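Local coordinates for putative uncharacterized protein PH0242 (Pyrococcus horikoshii, PDB 3VU1) that is the C-terminal globular domain of an archaeal AglB-type oligosaccharyltransferase, a beta-rich module with insert and peripheral domains that holds a calcium ion, at residues 58-63 and 80-85; 352-355 and 360-363; 377-382 and 473-478. All coordinates share one frame; numbering follows the deposited sequence.

Interaction 1 ties the helix carrying 58-63 to the loop of 80-85, and the chain between these two segments carries E76, which binds the calcium ion together with A285, H319 and E322. Interactions 2 and 3 both lie in the Peripheral 2 region and on one extended antiparallel beta-sheet, in which strand 336-356 pairs with strands 359-361, 372-381 and 464-487. Their centres are 15 Å apart and they touch directly, V354 CG1 lying 3.8 Å from L377 CD2. Interaction 1 stands apart: its centre is 17 Å from that of interaction 3 and 20 Å from that of interaction 2, with nearest atoms about 6 and 8 Å away.

Interaction 1 (58-63 and 80-85); sequences RDRDHI and ESWELN
R60 and W82 form a cation-pi stack that fastens the N-terminal part of helix 60-69 to the loop leading into strand 86-90. The guanidinium lies flat over one face of the indole, the two planes inclined by only 9°. Its CZ stands above the five-membered ring, 3.6 Å from the centroid and nearly on the normal. The two side chains reach past each other in opposite directions, so the overlap runs along nearly the whole length of the arginine. R60 leaves its backbone with CG anti to the carbonyl carbon (chi1 -74°) and stays extended as far as NE; this brings CG to the CZ2 rim and CD over the six-membered ring before the guanidinium reaches the five-membered one. CG is 3.5 Å from W82 CZ2, and CD makes a CH-pi contact 3.8 Å from the six-membered centroid.

I63, three residues further along the helix, approaches obliquely from the other side of the indole plane, where its CG2 comes 3.8 Å from W82 CZ2. The buried indole is further packed by M417 of strand 412-431 and meets F79 edge-to-face. Near the charged end, R470 brings a second guanidinium close to that of R60. D59 makes a salt bridge with R470, and its negative charge probably eases the meeting of like charges. Where the chain meets the guanidinium, R60 NE lies 3.6 Å from W82 CE2, and R60 NH2 lies 3.5 Å from W82 CD1.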
loop_
_atom_site.group_PDB
_atom_site.type_symbol
_atom_site.label_atom_id
_atom_site.label_comp_id
_atom_site.label_asym_id
_atom_site.label_seq_id
_atom_site.Cartn_x
_atom_site.Cartn_y
_atom_site.Cartn_z
ATOM N N ARG A 58 -6.183 9.931 13.178
ATOM C CA ARG A 58 -7.415 10.200 12.442
ATOM C C ARG A 58 -7.238 11.098 11.205
ATOM O O ARG A 58 -8.140 11.189 10.373
ATOM C CB ARG A 58 -8.469 10.813 13.370
ATOM C CG ARG A 58 -9.716 10.880 12.694
ATOM N N ASP A 59 -6.109 11.798 11.093
ATOM C CA ASP A 59 -5.803 12.497 9.839
ATOM C C ASP A 59 -5.345 11.450 8.807
ATOM O O ASP A 59 -5.799 11.467 7.646
ATOM C CB ASP A 59 -4.743 13.581 10.038
ATOM C CG ASP A 59 -3.485 13.060 10.696
ATOM O OD1 ASP A 59 -3.518 11.916 11.223
ATOM O OD2 ASP A 59 -2.451 13.779 10.678
ATOM N N ARG A 60 -4.490 10.523 9.271
ATOM C CA ARG A 60 -3.991 9.411 8.477
ATOM C C ARG A 60 -5.081 8.417 8.026
ATOM O O ARG A 60 -4.885 7.694 7.047
ATOM C CB ARG A 60 -2.835 8.700 9.185
ATOM C CG ARG A 60 -1.543 9.489 9.151
ATOM C CD ARG A 60 -0.392 8.730 9.767
ATOM N NE ARG A 60 0.845 9.501 9.647
ATOM C CZ ARG A 60 2.062 9.036 9.951
ATOM N NH1 ARG A 60 2.203 7.802 10.397
ATOM N NH2 ARG A 60 3.149 9.803 9.794
ATOM N N ASP A 61 -6.221 8.404 8.713
ATOM C CA ASP A 61 -7.372 7.592 8.319
ATOM C C ASP A 61 -7.800 7.857 6.883
ATOM O O ASP A 61 -8.132 6.931 6.140
ATOM C CB ASP A 61 -8.578 7.877 9.234
ATOM C CG ASP A 61 -8.502 7.152 10.609
ATOM O OD1 ASP A 61 -7.434 6.582 10.991
ATOM O OD2 ASP A 61 -9.549 7.172 11.310
ATOM N N HIS A 62 -7.799 9.129 6.492
ATOM C CA HIS A 62 -8.216 9.521 5.150
ATOM C C HIS A 62 -7.249 9.002 4.133
ATOM O O HIS A 62 -7.653 8.660 2.996
ATOM C CB HIS A 62 -8.324 11.027 5.025
ATOM C CG HIS A 62 -9.465 11.604 5.801
ATOM N ND1 HIS A 62 -10.734 11.557 5.355
ATOM C CD2 HIS A 62 -9.507 12.217 7.062
ATOM C CE1 HIS A 62 -11.549 12.134 6.262
ATOM N NE2 HIS A 62 -10.796 12.532 7.309
ATOM N N ILE A 63 -5.973 8.931 4.523
ATOM C CA ILE A 63 -4.967 8.445 3.610
ATOM C C ILE A 63 -5.004 6.909 3.488
ATOM O O ILE A 63 -4.981 6.351 2.363
ATOM C CB ILE A 63 -3.575 9.038 3.933
ATOM C CG1 ILE A 63 -3.673 10.572 3.985
ATOM C CG2 ILE A 63 -2.547 8.587 2.905
ATOM C CD1 ILE A 63 -4.391 11.230 2.814
ATOM N N GLU A 80 5.887 5.786 1.801
ATOM C CA GLU A 80 7.304 5.866 2.125
ATOM C C GLU A 80 7.580 6.977 3.151
ATOM O O GLU A 80 8.354 6.778 4.082
ATOM C CB GLU A 80 8.183 6.022 0.874
ATOM C CG GLU A 80 9.665 6.270 1.175
ATOM C CD GLU A 80 10.332 5.151 1.987
ATOM O OE1 GLU A 80 11.576 5.212 2.224
ATOM O OE2 GLU A 80 9.615 4.200 2.385
ATOM N N SER A 81 6.924 8.126 2.995
ATOM C CA SER A 81 7.134 9.224 3.918
ATOM C C SER A 81 6.787 8.823 5.352
ATOM O O SER A 81 7.310 9.401 6.284
ATOM C CB SER A 81 6.341 10.456 3.504
ATOM O OG SER A 81 4.984 10.223 3.750
ATOM N N TRP A 82 5.941 7.811 5.526
ATOM C CA TRP A 82 5.681 7.260 6.864
ATOM C C TRP A 82 6.642 6.208 7.294
ATOM O O TRP A 82 6.473 5.690 8.391
ATOM C CB TRP A 82 4.266 6.683 7.015
ATOM C CG TRP A 82 3.107 7.589 6.668
ATOM C CD1 TRP A 82 3.123 8.961 6.419
ATOM C CD2 TRP A 82 1.702 7.196 6.535
ATOM N NE1 TRP A 82 1.865 9.421 6.121
ATOM C CE2 TRP A 82 0.966 8.408 6.180
ATOM C CE3 TRP A 82 1.010 6.009 6.673
ATOM C CZ2 TRP A 82 -0.406 8.400 5.990
ATOM C CZ3 TRP A 82 -0.370 6.013 6.472
ATOM C CH2 TRP A 82 -1.055 7.180 6.136
ATOM N N GLU A 83 7.628 5.869 6.454
ATOM C CA GLU A 83 8.562 4.742 6.687
ATOM C C GLU A 83 7.852 3.403 6.818
ATOM O O GLU A 83 8.325 2.500 7.543
ATOM C CB GLU A 83 9.397 4.953 7.936
ATOM C CG GLU A 83 10.674 5.726 7.738
ATOM C CD GLU A 83 11.182 6.308 9.045
ATOM O OE1 GLU A 83 11.631 5.502 9.898
ATOM O OE2 GLU A 83 11.117 7.560 9.221
ATOM N N LEU A 84 6.710 3.288 6.136
ATOM C CA LEU A 84 5.868 2.099 6.208
ATOM C C LEU A 84 6.590 0.856 5.697
ATOM O O LEU A 84 7.140 0.860 4.588
ATOM C CB LEU A 84 4.562 2.292 5.441
ATOM C CG LEU A 84 3.562 1.145 5.632
ATOM C CD1 LEU A 84 3.071 1.125 7.067
ATOM C CD2 LEU A 84 2.398 1.227 4.669
ATOM N N ASN A 85 6.566 -0.194 6.516
ATOM C CA ASN A 85 7.213 -1.452 6.210
ATOM C C ASN A 85 6.198 -2.545 5.846
ATOM O O ASN A 85 6.385 -3.270 4.871
ATOM C CB ASN A 85 8.078 -1.873 7.407
ATOM C CG ASN A 85 9.299 -0.979 7.585
ATOM O OD1 ASN A 85 9.341 -0.116 8.467
ATOM N ND2 ASN A 85 10.289 -1.167 6.729
#

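Interaction 2 (352-355 and 360-363); sequences GPVR and ITNP
V354 and T361 meet where strand 336-356 turns back into strand 359-361, a short antiparallel beta hairpin at the surface of the Peripheral 2 region. The tight part gathers round one backbone oxygen. T361 N donates to V354 O over 2.7 Å in a straight bond (168° at the hydrogen) that arrives almost end-on to the carbonyl. The same oxygen also receives a CA-H contact from I360 CA, 3.3 Å away. A second, weak hydrogen bond comes from the T361 hydroxyl: chi1 of 55° places OG1 between the backbone N and the carbonyl carbon, from where it reaches V354 O at 3.4 Å. Next along the hairpin, R355 and I360 form a non-hydrogen-bonded pair with CA atoms 4.3 Å apart.

V354 is the buried side chain of this contact. Its CG2 rests 4.1 Å from P363 CB, while L375 and L377 of the neighbouring strand 372-381 also touch it. T361 projects to the same face of the hairpin, and both residues touch I366.

The other face is looser and more open to solvent. There the exposed I360 crosses R355, its CG1 lying over one face of the guanidinium and 4.0 Å from R355 NH2. P353 CB adds a wider apolar contact with I360 CD1, 4.3 Å away. On this outer side the isoleucine covers part of a charged group without pairing with it. The chemistry is thus divided: the directional bonds between the segments converge on V354 O and link the two backbones there, whereas the outer side chains are joined by nondirectional packing, which should leave them more freedom to move.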
loop_
_atom_site.group_PDB
_atom_site.type_symbol
_atom_site.label_atom_id
_atom_site.label_comp_id
_atom_site.label_asym_id
_atom_site.label_seq_id
_atom_site.Cartn_x
_atom_site.Cartn_y
_atom_site.Cartn_z
ATOM N N GLY A 352 12.344 7.071 22.224
ATOM C CA GLY A 352 11.929 7.693 23.462
ATOM C C GLY A 352 11.224 8.995 23.163
ATOM O O GLY A 352 11.112 9.387 21.999
ATOM N N PRO A 353 10.777 9.700 24.215
ATOM C CA PRO A 353 10.031 10.947 24.023
ATOM C C PRO A 353 10.909 12.052 23.430
ATOM O O PRO A 353 12.114 12.020 23.557
ATOM C CB PRO A 353 9.588 11.302 25.444
ATOM C CG PRO A 353 10.666 10.733 26.314
ATOM C CD PRO A 353 11.139 9.480 25.630
ATOM N N VAL A 354 10.291 13.022 22.791
ATOM C CA VAL A 354 11.010 14.102 22.152
ATOM C C VAL A 354 10.944 15.357 23.035
ATOM O O VAL A 354 9.854 15.753 23.483
ATOM C CB VAL A 354 10.377 14.410 20.773
ATOM C CG1 VAL A 354 11.166 15.469 20.032
ATOM C CG2 VAL A 354 10.287 13.152 19.928
ATOM N N ARG A 355 12.095 15.992 23.267
ATOM C CA ARG A 355 12.141 17.249 24.037
ATOM C C ARG A 355 12.576 18.477 23.239
ATOM O O ARG A 355 13.548 18.437 22.482
ATOM C CB ARG A 355 13.022 17.096 25.280
ATOM C CG ARG A 355 12.522 16.026 26.235
ATOM C CD ARG A 355 13.580 15.525 27.214
ATOM N NE ARG A 355 12.922 15.038 28.424
ATOM C CZ ARG A 355 12.683 13.762 28.718
ATOM N NH1 ARG A 355 13.078 12.761 27.910
ATOM N NH2 ARG A 355 12.045 13.499 29.854
ATOM N N ILE A 360 9.149 17.776 27.174
ATOM C CA ILE A 360 8.482 16.787 26.320
ATOM C C ILE A 360 7.438 17.412 25.388
ATOM O O ILE A 360 6.462 18.014 25.858
ATOM C CB ILE A 360 7.785 15.696 27.165
ATOM C CG1 ILE A 360 8.830 14.779 27.816
ATOM C CG2 ILE A 360 6.779 14.902 26.327
ATOM C CD1 ILE A 360 8.247 13.690 28.699
ATOM N N THR A 361 7.631 17.244 24.076
ATOM C CA THR A 361 6.649 17.701 23.074
ATOM C C THR A 361 5.993 16.564 22.265
ATOM O O THR A 361 6.407 15.402 22.330
ATOM C CB THR A 361 7.254 18.727 22.096
ATOM O OG1 THR A 361 8.420 18.162 21.505
ATOM C CG2 THR A 361 7.634 20.021 22.821
ATOM N N ASN A 362 4.951 16.923 21.516
ATOM C CA ASN A 362 4.246 16.002 20.604
ATOM C C ASN A 362 5.144 15.581 19.407
ATOM O O ASN A 362 5.629 16.460 18.682
ATOM C CB ASN A 362 2.954 16.704 20.124
ATOM C CG ASN A 362 2.100 15.833 19.221
ATOM O OD1 ASN A 362 2.390 14.655 19.011
ATOM N ND2 ASN A 362 1.035 16.418 18.671
ATOM N N PRO A 363 5.365 14.257 19.189
ATOM C CA PRO A 363 6.308 13.856 18.133
ATOM C C PRO A 363 5.740 14.039 16.735
ATOM O O PRO A 363 6.469 13.929 15.761
ATOM C CB PRO A 363 6.593 12.376 18.416
ATOM C CG PRO A 363 5.737 11.991 19.568
ATOM C CD PRO A 363 4.710 13.080 19.777
#

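Interaction 3 (377-382 and 473-478); sequences LKVGVD and PVFIVE
The ring of F475 turns its CZ and CE1 corner toward strand 372-381 and receives two methyl groups there, both obliquely. V379 CG1 makes an off-centre CH-pi contact, 4.3 Å from the ring centroid and 30° off the normal, with CZ its closest ring atom. L377 CD1 approaches from the other side of the ring plane, 3.9 Å from F475 CZ. That one para carbon therefore lies against both aliphatic side chains. The other L377 methyl serves the proline ring two residues earlier, CD2 lying 3.6 Å from P473 CG, so the leucine fork reaches both the phenyl and the proline ring.

L377 and V379 point toward F475 from the facing strand, and the phenyl comes from the opposite direction. In V379, chi1 of 59° sets CG1 between the backbone N and the carbonyl carbon, and it is this branch that meets the ring. The cluster continues beyond the two strands: I438 of strand 434-443 packs on L377 and V379, and I429 of strand 412-431 on F475. Contact between the segments is wholly apolar, and L377, V379 and F475 are buried.

The strand segments are not sheet neighbours. Their axes pass 10.3 Å apart and cross at -40°, a spacing filled by side chains rather than by backbone bonding. K378 and G380 bond instead to T351 and V349 of strand 336-356, and V474 to Y390 of strand 385-401. L377, V379, P473 and F475 thus face one another between two strands not paired to each other, the side-chain packing of a layered beta-domain core, here in the Peripheral 2 region.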
loop_
_atom_site.group_PDB
_atom_site.type_symbol
_atom_site.label_atom_id
_atom_site.label_comp_id
_atom_site.label_asym_id
_atom_site.label_seq_id
_atom_site.Cartn_x
_atom_site.Cartn_y
_atom_site.Cartn_z
ATOM N N LEU A 377 16.319 14.001 20.541
ATOM C CA LEU A 377 15.672 12.833 19.954
ATOM C C LEU A 377 16.492 11.615 20.269
ATOM O O LEU A 377 17.716 11.678 20.319
ATOM C CB LEU A 377 15.654 12.924 18.432
ATOM C CG LEU A 377 15.087 14.161 17.780
ATOM C CD1 LEU A 377 15.822 14.465 16.493
ATOM C CD2 LEU A 377 13.613 13.955 17.520
ATOM N N LYS A 378 15.804 10.502 20.451
ATOM C CA LYS A 378 16.427 9.206 20.448
ATOM C C LYS A 378 15.762 8.427 19.306
ATOM O O LYS A 378 14.531 8.271 19.260
ATOM C CB LYS A 378 16.263 8.518 21.817
ATOM C CG LYS A 378 17.505 8.567 22.709
ATOM C CD LYS A 378 17.273 9.167 24.109
ATOM C CE LYS A 378 16.137 8.521 24.911
ATOM N NZ LYS A 378 16.318 7.064 25.184
ATOM N N VAL A 379 16.579 7.955 18.373
ATOM C CA VAL A 379 16.073 7.259 17.197
ATOM C C VAL A 379 16.782 5.928 16.974
ATOM O O VAL A 379 17.984 5.821 17.219
ATOM C CB VAL A 379 16.159 8.161 15.951
ATOM C CG1 VAL A 379 17.589 8.593 15.684
ATOM C CG2 VAL A 379 15.556 7.471 14.742
ATOM N N GLY A 380 16.028 4.923 16.528
ATOM C CA GLY A 380 16.568 3.584 16.244
ATOM C C GLY A 380 16.617 3.284 14.750
ATOM O O GLY A 380 15.666 3.591 14.023
ATOM N N VAL A 381 17.736 2.718 14.293
ATOM C CA VAL A 381 17.901 2.287 12.917
ATOM C C VAL A 381 18.492 0.900 12.884
ATOM O O VAL A 381 19.163 0.490 13.815
ATOM C CB VAL A 381 18.827 3.220 12.127
ATOM C CG1 VAL A 381 18.103 4.504 11.729
ATOM C CG2 VAL A 381 20.084 3.517 12.925
ATOM N N ASP A 382 18.248 0.188 11.791
ATOM C CA ASP A 382 18.715 -1.195 11.622
ATOM C C ASP A 382 20.163 -1.296 11.205
ATOM O O ASP A 382 20.802 -2.273 11.527
ATOM C CB ASP A 382 17.834 -1.948 10.620
ATOM C CG ASP A 382 16.467 -2.290 11.200
ATOM O OD1 ASP A 382 16.447 -2.782 12.356
ATOM O OD2 ASP A 382 15.427 -2.061 10.526
ATOM N N PRO A 473 10.471 15.507 12.838
ATOM C CA PRO A 473 11.861 15.343 12.503
ATOM C C PRO A 473 12.015 14.114 11.603
ATOM O O PRO A 473 11.357 13.103 11.825
ATOM C CB PRO A 473 12.506 15.126 13.853
ATOM C CG PRO A 473 11.465 14.402 14.611
ATOM C CD PRO A 473 10.179 15.045 14.197
ATOM N N VAL A 474 12.842 14.228 10.571
ATOM C CA VAL A 474 12.971 13.194 9.548
ATOM C C VAL A 474 14.455 13.074 9.213
ATOM O O VAL A 474 15.127 14.090 8.952
ATOM C CB VAL A 474 12.134 13.545 8.276
ATOM C CG1 VAL A 474 12.465 12.637 7.108
ATOM C CG2 VAL A 474 10.648 13.460 8.569
ATOM N N PHE A 475 14.957 11.838 9.243
ATOM C CA PHE A 475 16.345 11.551 8.904
ATOM C C PHE A 475 16.432 11.055 7.480
ATOM O O PHE A 475 15.873 10.011 7.176
ATOM C CB PHE A 475 16.913 10.514 9.854
ATOM C CG PHE A 475 17.069 11.009 11.251
ATOM C CD1 PHE A 475 15.985 11.014 12.139
ATOM C CD2 PHE A 475 18.304 11.491 11.696
ATOM C CE1 PHE A 475 16.133 11.480 13.452
ATOM C CE2 PHE A 475 18.453 11.977 13.004
ATOM C CZ PHE A 475 17.366 11.964 13.882
ATOM N N ILE A 476 17.118 11.807 6.619
ATOM C CA ILE A 476 17.282 11.437 5.207
ATOM C C ILE A 476 18.654 10.815 4.938
ATOM O O ILE A 476 19.667 11.377 5.303
ATOM C CB ILE A 476 17.065 12.631 4.254
ATOM C CG1 ILE A 476 15.677 13.235 4.451
ATOM C CG2 ILE A 476 17.260 12.208 2.799
ATOM C CD1 ILE A 476 14.559 12.230 4.404
ATOM N N VAL A 477 18.663 9.649 4.301
ATOM C CA VAL A 477 19.882 8.910 3.985
ATOM C C VAL A 477 19.765 8.356 2.575
ATOM O O VAL A 477 18.661 8.386 1.996
ATOM C CB VAL A 477 20.075 7.731 4.949
ATOM C CG1 VAL A 477 20.200 8.216 6.382
ATOM C CG2 VAL A 477 18.924 6.738 4.830
ATOM N N GLU A 478 20.884 7.875 2.007
ATOM C CA GLU A 478 20.827 6.986 0.829
ATOM C C GLU A 478 20.295 5.689 1.365
ATOM O O GLU A 478 20.931 5.049 2.204
ATOM C CB GLU A 478 22.180 6.726 0.180
ATOM C CG GLU A 478 22.521 7.657 -0.976
ATOM C CD GLU A 478 21.828 7.335 -2.303
ATOM O OE1 GLU A 478 21.061 8.202 -2.794
ATOM O OE2 GLU A 478 22.071 6.251 -2.885
#